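Local coordinates for probable M18 family aminopeptidase 1 (Thermotoga maritima, PDB 2GLF), which probably acts as a metal-dependent aminopeptidase, cutting residues from the amino ends of peptides, and holds manganese ions in this crystal, at residues Arg42-Ser47 and Thr63-Asn68; Ile273-Glu278 and Lys405-Arg410; Tyr349-Val354 and Leu436-Val441. All blocks are in the same frame, centred on the assembly; numbering follows the deposited sequence.

Contact 1. Residues Arg42-Ser47 and Thr63-Asn68; sequences RILDES and TVYAVN
Y65 leaves strand 64-67 with CG between its backbone N and carbonyl carbon (chi1 69°), and D45 on the last turn of helix 33-45 carries CG beside its own N (chi1 -74°); together these torsions bring the phenol to the carboxylate while L44 lies along the ring. The contact is a helix packed near one edge of the mixed sheet of an alpha/beta zinc-exopeptidase fold. L44 and Y65 run past each other in opposite directions: L44 CD1 rests 3.8 Å from Y65 CB, and L44 CB is 3.9 Å from Y65 CD2, so the leucine meets the ring obliquely along its inner half. At the far end of the ring Y65 OH donates a 2.7 Å hydrogen bond to D45 OD1, on the syn lone pair of that oxygen. OD1 stays near the ring plane, at its edge, although the carboxylate as a whole is turned 58° from the ring. K41, one helical turn back, makes a salt bridge to D45 OD2 and a weak hydrogen bond to Y65 OH; its charge would probably favour an ionised D45. Around the apolar half, F49 and A75 touch both L44 and Y65, and L262 of helix 248-263 also packs on L44. The helix closes just beyond D45, where E46 is the first residue to depart from helical backbone angles. There E46 N bonds to R42 O at 3.1 Å, and S47 OG folds back to bond I43 O, also at 3.1 Å.

Contact 2. Residues Ile273-Glu278 and Lys405-Arg410; sequences IFFDKE and KFFAER
F275, the last residue of strand 270-275, and F407 of helix 404-408 point their rings at each other from opposite directions and meet at their outer ends. The ring centroids are 5.5 Å apart and the planes lie at 63°, an oblique aromatic pair. CE1 of F275 comes to the edge of the F407 ring, near its plane. On the flanks of this meeting F275 CE1 is 4.0 Å from F407 CE1 and F275 CZ is 4.1 Å from F407 CE2; the still shorter distance from F275 CE1 to F407 CZ is doubtful as modelled. Around F407, V90 of strand 87-92 packs on the ring and Y293 of helix 292-303 presents a second ring at about 60° to it; I273 touches V90 and Y293 as well. The next strand residue, F274, faces the other side of the sheet, against I40 of helix 33-45. What positions F275 is its backbone, hydrogen-bonded to A91 of strand 87-92 and to I93 just after it. Between those two residues stands H92, a manganese ligand in this crystal, whose side chain is about 5 Å from that of F275. Further out, the same short helix reaches another copy of the protein, where A408 packs on N285 of that second subunit. Since the pair itself is wholly apolar, shape and burial rather than directional bonds join helix 404-408 to the strands beside the metal site.

Contact 3. Residues Tyr349-Val354 and Leu436-Val441; sequences YGVALV and LFETYV
E438 OE1 takes a hydrogen bond from I386 N, which anchors the buried carboxylate beside the strand that E438 packs against. In its chain CG anti to the backbone N (chi1 -163°) sets the methylene 3.8 Å from V351 CG2, and the bend at chi2 (62°) turns the carboxylate off that line. The two methyls of V351 divide the work. CG2 sits over the turn of helix 433-449 between E438 and T439, 3.7 Å from T439 CA, whereas CG1 lies 3.8 Å from T439 OG1. That hydroxyl has its own polar partner in D435 O, one turn back along the helix, so its contact with the methyl is plain packing. With both methyls gone, as in an alanine here, a gap would probably open between the strand and the turn at E438 and T439. The backbones run close, V351 CA lying 5.3 Å from T439 CA. G350 CA also meets the E438 side chain, 4.4 Å from its CG. At its backbone angles G350 could not readily carry a side chain, which would press on the carbonyl O of Y349; its N bonds D435 OD1 and its O bonds Q388 NE2. V351 also pairs through its backbone with I386 and Q388, so the helix turn touches V351 and bonds I386, its strand partner. The contact seats the C-terminal helix 433-449 on a strand near one edge of the mixed sheet, in keeping with the layered alpha/beta fold of zinc exopeptidases.

In the fold
All three contacts reach the nine-stranded mixed sheet. Contact 1 lies on strand 64-67, next to the outermost strand 50-51, contact 2 on the more central strand 270-275, and contact 3 on strand 351-354, next to the other outermost strand, 387-389. Their centres are 20 to 25 Å apart and none touches another. Helices 33-45 and 433-449 both pack beside helix 248-263 on one face, while helix 404-408 meets F275 from the other. Contact 1 closes before the others open along the chain; contacts 2 and 3 cross, their segments alternating. Helices thus cover both faces of a sheet whose middle strands, 87-92 and 321-329, supply manganese ligands H92 and D326.

Contact 1. Residues Arg42-Ser47 and Thr63-Asn68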
loop_
_atom_site.group_PDB
_atom_site.type_symbol
_atom_site.label_atom_id
_atom_site.label_comp_id
_atom_site.label_asym_id
_atom_site.label_seq_id
_atom_site.Cartn_x
_atom_site.Cartn_y
_atom_site.Cartn_z
ATOM N N ARG A 42 24.428 46.616 30.101
ATOM C CA ARG A 42 25.614 46.791 30.934
ATOM C C ARG A 42 26.783 47.271 30.085
ATOM O O ARG A 42 27.427 48.266 30.412
ATOM C CB ARG A 42 25.988 45.469 31.613
ATOM C CG ARG A 42 27.421 45.415 32.115
ATOM C CD ARG A 42 27.797 44.032 32.583
ATOM N NE ARG A 42 29.210 43.760 32.341
ATOM C CZ ARG A 42 29.738 43.578 31.134
ATOM N NH1 ARG A 42 28.969 43.637 30.055
ATOM N NH2 ARG A 42 31.036 43.339 30.998
ATOM N N ILE A 43 27.060 46.547 29.006
ATOM C CA ILE A 43 28.138 46.901 28.091
ATOM C C ILE A 43 27.932 48.330 27.596
ATOM O O ILE A 43 28.883 49.104 27.476
ATOM C CB ILE A 43 28.158 45.953 26.874
ATOM C CG1 ILE A 43 28.653 44.576 27.308
ATOM C CG2 ILE A 43 29.013 46.541 25.751
ATOM C CD1 ILE A 43 28.590 43.539 26.218
ATOM N N LEU A 44 26.679 48.667 27.308
ATOM C CA LEU A 44 26.338 49.999 26.833
ATOM C C LEU A 44 26.426 51.046 27.944
ATOM O O LEU A 44 26.690 52.216 27.673
ATOM C CB LEU A 44 24.929 50.008 26.231
ATOM C CG LEU A 44 24.749 49.325 24.871
ATOM C CD1 LEU A 44 23.284 49.395 24.440
ATOM C CD2 LEU A 44 25.654 50.001 23.839
ATOM N N ASP A 45 26.196 50.641 29.189
ATOM C CA ASP A 45 26.276 51.596 30.278
ATOM C C ASP A 45 27.716 52.038 30.438
ATOM O O ASP A 45 27.977 53.192 30.768
ATOM C CB ASP A 45 25.697 51.011 31.557
ATOM C CG ASP A 45 24.184 50.949 31.515
ATOM O OD1 ASP A 45 23.578 51.869 30.927
ATOM O OD2 ASP A 45 23.597 49.996 32.067
ATOM N N GLU A 46 28.656 51.122 30.208
ATOM C CA GLU A 46 30.066 51.494 30.213
ATOM C C GLU A 46 30.078 52.092 28.802
ATOM O O GLU A 46 29.013 52.387 28.264
ATOM C CB GLU A 46 30.964 50.266 30.242
ATOM C CG GLU A 46 30.610 49.247 31.288
ATOM C CD GLU A 46 31.511 48.028 31.213
ATOM O OE1 GLU A 46 31.614 47.428 30.121
ATOM O OE2 GLU A 46 32.118 47.666 32.242
ATOM N N SER A 47 31.228 52.262 28.170
ATOM C CA SER A 47 31.208 52.821 26.816
ATOM C C SER A 47 30.600 54.226 26.785
ATOM O O SER A 47 30.826 54.986 25.844
ATOM C CB SER A 47 30.405 51.912 25.877
ATOM O OG SER A 47 30.968 50.617 25.816
ATOM N N THR A 63 24.607 59.151 22.053
ATOM C CA THR A 63 25.092 57.783 22.172
ATOM C C THR A 63 24.049 57.178 23.109
ATOM O O THR A 63 24.304 56.903 24.282
ATOM C CB THR A 63 26.490 57.734 22.809
ATOM O OG1 THR A 63 26.456 58.383 24.085
ATOM C CG2 THR A 63 27.499 58.438 21.922
ATOM N N VAL A 64 22.857 56.989 22.559
ATOM C CA VAL A 64 21.717 56.495 23.312
ATOM C C VAL A 64 21.280 55.078 23.020
ATOM O O VAL A 64 21.784 54.429 22.106
ATOM C CB VAL A 64 20.501 57.390 23.062
ATOM C CG1 VAL A 64 20.786 58.806 23.546
ATOM C CG2 VAL A 64 20.169 57.383 21.576
ATOM N N TYR A 65 20.321 54.612 23.809
ATOM C CA TYR A 65 19.763 53.285 23.638
ATOM C C TYR A 65 18.407 53.217 24.313
ATOM O O TYR A 65 18.180 53.848 25.338
ATOM C CB TYR A 65 20.697 52.213 24.220
ATOM C CG TYR A 65 20.810 52.210 25.724
ATOM C CD1 TYR A 65 19.725 51.848 26.530
ATOM C CD2 TYR A 65 22.006 52.569 26.350
ATOM C CE1 TYR A 65 19.827 51.848 27.925
ATOM C CE2 TYR A 65 22.122 52.571 27.744
ATOM C CZ TYR A 65 21.029 52.215 28.525
ATOM O OH TYR A 65 21.128 52.264 29.901
ATOM N N ALA A 66 17.502 52.451 23.725
ATOM C CA ALA A 66 16.172 52.289 24.276
ATOM C C ALA A 66 15.925 50.807 24.509
ATOM O O ALA A 66 16.150 49.987 23.617
ATOM C CB ALA A 66 15.142 52.844 23.316
ATOM N N VAL A 67 15.492 50.464 25.717
ATOM C CA VAL A 67 15.189 49.080 26.055
ATOM C C VAL A 67 13.685 48.963 25.868
ATOM O O VAL A 67 12.943 49.757 26.433
ATOM C CB VAL A 67 15.531 48.778 27.526
ATOM C CG1 VAL A 67 15.245 47.312 27.841
ATOM C CG2 VAL A 67 16.984 49.113 27.795
ATOM N N ASN A 68 13.227 48.003 25.073
ATOM C CA ASN A 68 11.791 47.857 24.859
ATOM C C ASN A 68 11.100 47.383 26.133
ATOM O O ASN A 68 10.589 48.200 26.901
ATOM C CB ASN A 68 11.504 46.890 23.707
ATOM C CG ASN A 68 10.029 46.842 23.341
ATOM O OD1 ASN A 68 9.664 46.470 22.224
ATOM N ND2 ASN A 68 9.172 47.209 24.285
#

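Contact 2. Residues Ile273-Glu278 and Lys405-Arg410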
loop_
_atom_site.group_PDB
_atom_site.type_symbol
_atom_site.label_atom_id
_atom_site.label_comp_id
_atom_site.label_asym_id
_atom_site.label_seq_id
_atom_site.Cartn_x
_atom_site.Cartn_y
_atom_site.Cartn_z
ATOM N N ILE A 273 19.892 47.405 16.421
ATOM C CA ILE A 273 18.648 47.072 17.103
ATOM C C ILE A 273 18.578 45.563 17.340
ATOM O O ILE A 273 18.891 44.764 16.459
ATOM C CB ILE A 273 17.447 47.527 16.288
ATOM C CG1 ILE A 273 17.598 49.010 15.975
ATOM C CG2 ILE A 273 16.164 47.317 17.070
ATOM C CD1 ILE A 273 16.643 49.485 14.920
ATOM N N PHE A 274 18.174 45.185 18.546
ATOM C CA PHE A 274 18.090 43.787 18.928
ATOM C C PHE A 274 16.653 43.382 19.209
ATOM O O PHE A 274 16.048 43.864 20.168
ATOM C CB PHE A 274 18.945 43.568 20.169
ATOM C CG PHE A 274 20.403 43.861 19.956
ATOM C CD1 PHE A 274 21.118 44.589 20.889
ATOM C CD2 PHE A 274 21.072 43.367 18.847
ATOM C CE1 PHE A 274 22.483 44.816 20.719
ATOM C CE2 PHE A 274 22.432 43.590 18.675
ATOM C CZ PHE A 274 23.138 44.316 19.612
ATOM N N PHE A 275 16.104 42.492 18.384
ATOM C CA PHE A 275 14.722 42.062 18.569
ATOM C C PHE A 275 14.543 40.702 19.212
ATOM O O PHE A 275 15.465 39.897 19.279
ATOM C CB PHE A 275 13.975 42.074 17.237
ATOM C CG PHE A 275 13.903 43.428 16.598
ATOM C CD1 PHE A 275 14.868 43.830 15.679
ATOM C CD2 PHE A 275 12.865 44.304 16.910
ATOM C CE1 PHE A 275 14.798 45.085 15.076
ATOM C CE2 PHE A 275 12.784 45.564 16.313
ATOM C CZ PHE A 275 13.751 45.956 15.393
ATOM N N ASP A 276 13.324 40.470 19.678
ATOM C CA ASP A 276 12.917 39.231 20.332
ATOM C C ASP A 276 11.762 38.696 19.469
ATOM O O ASP A 276 11.223 39.428 18.642
ATOM C CB ASP A 276 12.492 39.584 21.780
ATOM C CG ASP A 276 11.491 38.602 22.402
ATOM O OD1 ASP A 276 10.383 39.064 22.770
ATOM O OD2 ASP A 276 11.795 37.395 22.560
ATOM N N LYS A 277 11.414 37.422 19.615
ATOM C CA LYS A 277 10.308 36.845 18.849
ATOM C C LYS A 277 10.552 36.543 17.365
ATOM O O LYS A 277 9.622 36.162 16.664
ATOM C CB LYS A 277 9.063 37.741 18.962
ATOM C CG LYS A 277 8.116 37.410 20.110
ATOM C CD LYS A 277 8.842 37.360 21.437
ATOM C CE LYS A 277 7.893 37.221 22.621
ATOM N NZ LYS A 277 7.199 35.907 22.654
ATOM N N GLU A 278 11.774 36.703 16.868
ATOM C CA GLU A 278 12.011 36.415 15.453
ATOM C C GLU A 278 11.796 34.932 15.163
ATOM O O GLU A 278 11.204 34.578 14.143
ATOM C CB GLU A 278 13.431 36.802 15.040
ATOM C CG GLU A 278 14.322 35.615 14.700
ATOM C CD GLU A 278 14.122 35.080 13.301
ATOM O OE1 GLU A 278 14.706 34.016 12.984
ATOM O OE2 GLU A 278 13.396 35.724 12.516
ATOM N N LYS A 405 13.044 41.523 5.585
ATOM C CA LYS A 405 11.821 41.949 4.907
ATOM C C LYS A 405 11.078 43.104 5.606
ATOM O O LYS A 405 10.641 44.057 4.954
ATOM C CB LYS A 405 10.865 40.761 4.751
ATOM C CG LYS A 405 10.295 40.253 6.063
ATOM C CD LYS A 405 9.159 39.266 5.845
ATOM C CE LYS A 405 9.644 37.955 5.247
ATOM N NZ LYS A 405 8.529 36.975 5.157
ATOM N N PHE A 406 10.942 43.013 6.927
ATOM C CA PHE A 406 10.235 44.023 7.705
ATOM C C PHE A 406 10.812 45.422 7.589
ATOM O O PHE A 406 10.073 46.411 7.595
ATOM C CB PHE A 406 10.190 43.616 9.174
ATOM C CG PHE A 406 9.580 42.269 9.400
ATOM C CD1 PHE A 406 8.344 41.951 8.833
ATOM C CD2 PHE A 406 10.245 41.306 10.159
ATOM C CE1 PHE A 406 7.778 40.692 9.015
ATOM C CE2 PHE A 406 9.686 40.039 10.349
ATOM C CZ PHE A 406 8.448 39.732 9.773
ATOM N N PHE A 407 12.131 45.514 7.489
ATOM C CA PHE A 407 12.764 46.815 7.378
ATOM C C PHE A 407 12.672 47.351 5.958
ATOM O O PHE A 407 12.485 48.554 5.752
ATOM C CB PHE A 407 14.212 46.732 7.859
ATOM C CG PHE A 407 14.325 46.427 9.317
ATOM C CD1 PHE A 407 14.130 45.133 9.783
ATOM C CD2 PHE A 407 14.531 47.449 10.238
ATOM C CE1 PHE A 407 14.133 44.860 11.141
ATOM C CE2 PHE A 407 14.534 47.188 11.608
ATOM C CZ PHE A 407 14.334 45.890 12.058
ATOM N N ALA A 408 12.790 46.458 4.979
ATOM C CA ALA A 408 12.684 46.858 3.582
ATOM C C ALA A 408 11.236 47.291 3.381
ATOM O O ALA A 408 10.914 48.053 2.469
ATOM C CB ALA A 408 13.018 45.685 2.677
ATOM N N GLU A 409 10.376 46.786 4.261
ATOM C CA GLU A 409 8.946 47.071 4.252
ATOM C C GLU A 409 8.746 48.522 4.668
ATOM O O GLU A 409 7.742 49.146 4.321
ATOM C CB GLU A 409 8.233 46.153 5.252
ATOM C CG GLU A 409 6.956 45.507 4.742
ATOM C CD GLU A 409 6.346 44.539 5.752
ATOM O OE1 GLU A 409 5.827 45.002 6.792
ATOM O OE2 GLU A 409 6.390 43.312 5.507
ATOM N N ARG A 410 9.715 49.055 5.409
ATOM C CA ARG A 410 9.642 50.432 5.879
ATOM C C ARG A 410 10.308 51.453 4.963
ATOM O O ARG A 410 10.562 52.587 5.373
ATOM C CB ARG A 410 10.235 50.550 7.279
ATOM C CG ARG A 410 9.538 49.683 8.303
ATOM C CD ARG A 410 9.897 50.130 9.700
ATOM N NE ARG A 410 9.976 49.003 10.622
ATOM C CZ ARG A 410 8.963 48.198 10.915
ATOM N NH1 ARG A 410 7.775 48.393 10.360
ATOM N NH2 ARG A 410 9.151 47.193 11.753
#

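Contact 3. Residues Tyr349-Val354 and Leu436-Val441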
loop_
_atom_site.group_PDB
_atom_site.type_symbol
_atom_site.label_atom_id
_atom_site.label_comp_id
_atom_site.label_asym_id
_atom_site.label_seq_id
_atom_site.Cartn_x
_atom_site.Cartn_y
_atom_site.Cartn_z
ATOM N N TYR A 349 35.678 30.987 5.640
ATOM C CA TYR A 349 35.916 31.679 4.382
ATOM C C TYR A 349 35.246 33.043 4.294
ATOM O O TYR A 349 34.887 33.505 3.208
ATOM C CB TYR A 349 35.517 30.791 3.196
ATOM C CG TYR A 349 36.596 29.784 2.862
ATOM C CD1 TYR A 349 36.851 28.697 3.702
ATOM C CD2 TYR A 349 37.427 29.969 1.759
ATOM C CE1 TYR A 349 37.911 27.831 3.450
ATOM C CE2 TYR A 349 38.487 29.109 1.504
ATOM C CZ TYR A 349 38.724 28.046 2.351
ATOM O OH TYR A 349 39.785 27.209 2.103
ATOM N N GLY A 350 35.085 33.680 5.450
ATOM C CA GLY A 350 34.507 35.009 5.495
ATOM C C GLY A 350 33.055 35.147 5.893
ATOM O O GLY A 350 32.388 34.170 6.224
ATOM N N VAL A 351 32.576 36.387 5.866
ATOM C CA VAL A 351 31.197 36.695 6.204
ATOM C C VAL A 351 30.362 36.261 5.016
ATOM O O VAL A 351 30.803 36.365 3.867
ATOM C CB VAL A 351 30.981 38.206 6.397
ATOM C CG1 VAL A 351 29.727 38.449 7.204
ATOM C CG2 VAL A 351 32.182 38.820 7.069
ATOM N N ALA A 352 29.159 35.774 5.291
ATOM C CA ALA A 352 28.276 35.333 4.228
ATOM C C ALA A 352 27.328 36.445 3.847
ATOM O O ALA A 352 26.713 37.076 4.709
ATOM C CB ALA A 352 27.488 34.116 4.666
ATOM N N LEU A 353 27.232 36.692 2.546
ATOM C CA LEU A 353 26.341 37.711 2.009
ATOM C C LEU A 353 25.193 36.933 1.368
ATOM O O LEU A 353 25.389 36.211 0.388
ATOM C CB LEU A 353 27.089 38.570 0.978
ATOM C CG LEU A 353 26.386 39.747 0.296
ATOM C CD1 LEU A 353 27.424 40.726 -0.211
ATOM C CD2 LEU A 353 25.513 39.253 -0.851
ATOM N N VAL A 354 24.006 37.057 1.953
ATOM C CA VAL A 354 22.818 36.357 1.473
ATOM C C VAL A 354 21.883 37.322 0.763
ATOM O O VAL A 354 21.261 38.177 1.402
ATOM C CB VAL A 354 22.035 35.722 2.641
ATOM C CG1 VAL A 354 21.040 34.735 2.108
ATOM C CG2 VAL A 354 22.988 35.059 3.624
ATOM N N LEU A 436 33.654 34.628 12.956
ATOM C CA LEU A 436 33.143 35.452 14.041
ATOM C C LEU A 436 33.797 36.835 13.949
ATOM O O LEU A 436 33.117 37.867 13.925
ATOM C CB LEU A 436 33.484 34.792 15.378
ATOM C CG LEU A 436 32.912 35.277 16.715
ATOM C CD1 LEU A 436 34.064 35.640 17.630
ATOM C CD2 LEU A 436 31.969 36.453 16.528
ATOM N N PHE A 437 35.125 36.834 13.872
ATOM C CA PHE A 437 35.919 38.053 13.788
ATOM C C PHE A 437 35.652 38.830 12.512
ATOM O O PHE A 437 35.387 40.032 12.547
ATOM C CB PHE A 437 37.404 37.703 13.847
ATOM C CG PHE A 437 38.316 38.900 13.952
ATOM C CD1 PHE A 437 38.359 39.663 15.119
ATOM C CD2 PHE A 437 39.144 39.254 12.889
ATOM C CE1 PHE A 437 39.209 40.758 15.228
ATOM C CE2 PHE A 437 39.996 40.348 12.987
ATOM C CZ PHE A 437 40.029 41.102 14.163
ATOM N N GLU A 438 35.722 38.144 11.382
ATOM C CA GLU A 438 35.519 38.816 10.115
ATOM C C GLU A 438 34.147 39.461 9.996
ATOM O O GLU A 438 33.979 40.450 9.277
ATOM C CB GLU A 438 35.746 37.850 8.960
ATOM C CG GLU A 438 35.960 38.566 7.637
ATOM C CD GLU A 438 37.189 39.458 7.648
ATOM O OE1 GLU A 438 37.420 40.171 6.652
ATOM O OE2 GLU A 438 37.929 39.441 8.649
ATOM N N THR A 439 33.161 38.898 10.687
ATOM C CA THR A 439 31.816 39.460 10.651
ATOM C C THR A 439 31.904 40.825 11.309
ATOM O O THR A 439 31.410 41.822 10.775
ATOM C CB THR A 439 30.824 38.578 11.415
ATOM O OG1 THR A 439 30.616 37.365 10.683
ATOM C CG2 THR A 439 29.494 39.300 11.597
ATOM N N TYR A 440 32.554 40.851 12.468
ATOM C CA TYR A 440 32.776 42.080 13.231
ATOM C C TYR A 440 33.459 43.134 12.358
ATOM O O TYR A 440 33.160 44.318 12.446
ATOM C CB TYR A 440 33.665 41.776 14.437
ATOM C CG TYR A 440 34.395 42.980 14.977
ATOM C CD1 TYR A 440 33.710 43.995 15.651
ATOM C CD2 TYR A 440 35.768 43.112 14.803
ATOM C CE1 TYR A 440 34.382 45.112 16.137
ATOM C CE2 TYR A 440 36.449 44.221 15.284
ATOM C CZ TYR A 440 35.752 45.217 15.948
ATOM O OH TYR A 440 36.431 46.324 16.405
ATOM N N VAL A 441 34.396 42.690 11.532
ATOM C CA VAL A 441 35.106 43.591 10.645
ATOM C C VAL A 441 34.150 44.118 9.583
ATOM O O VAL A 441 34.087 45.322 9.339
ATOM C CB VAL A 441 36.277 42.880 9.958
ATOM C CG1 VAL A 441 36.975 43.835 9.006
ATOM C CG2 VAL A 441 37.248 42.360 11.001
#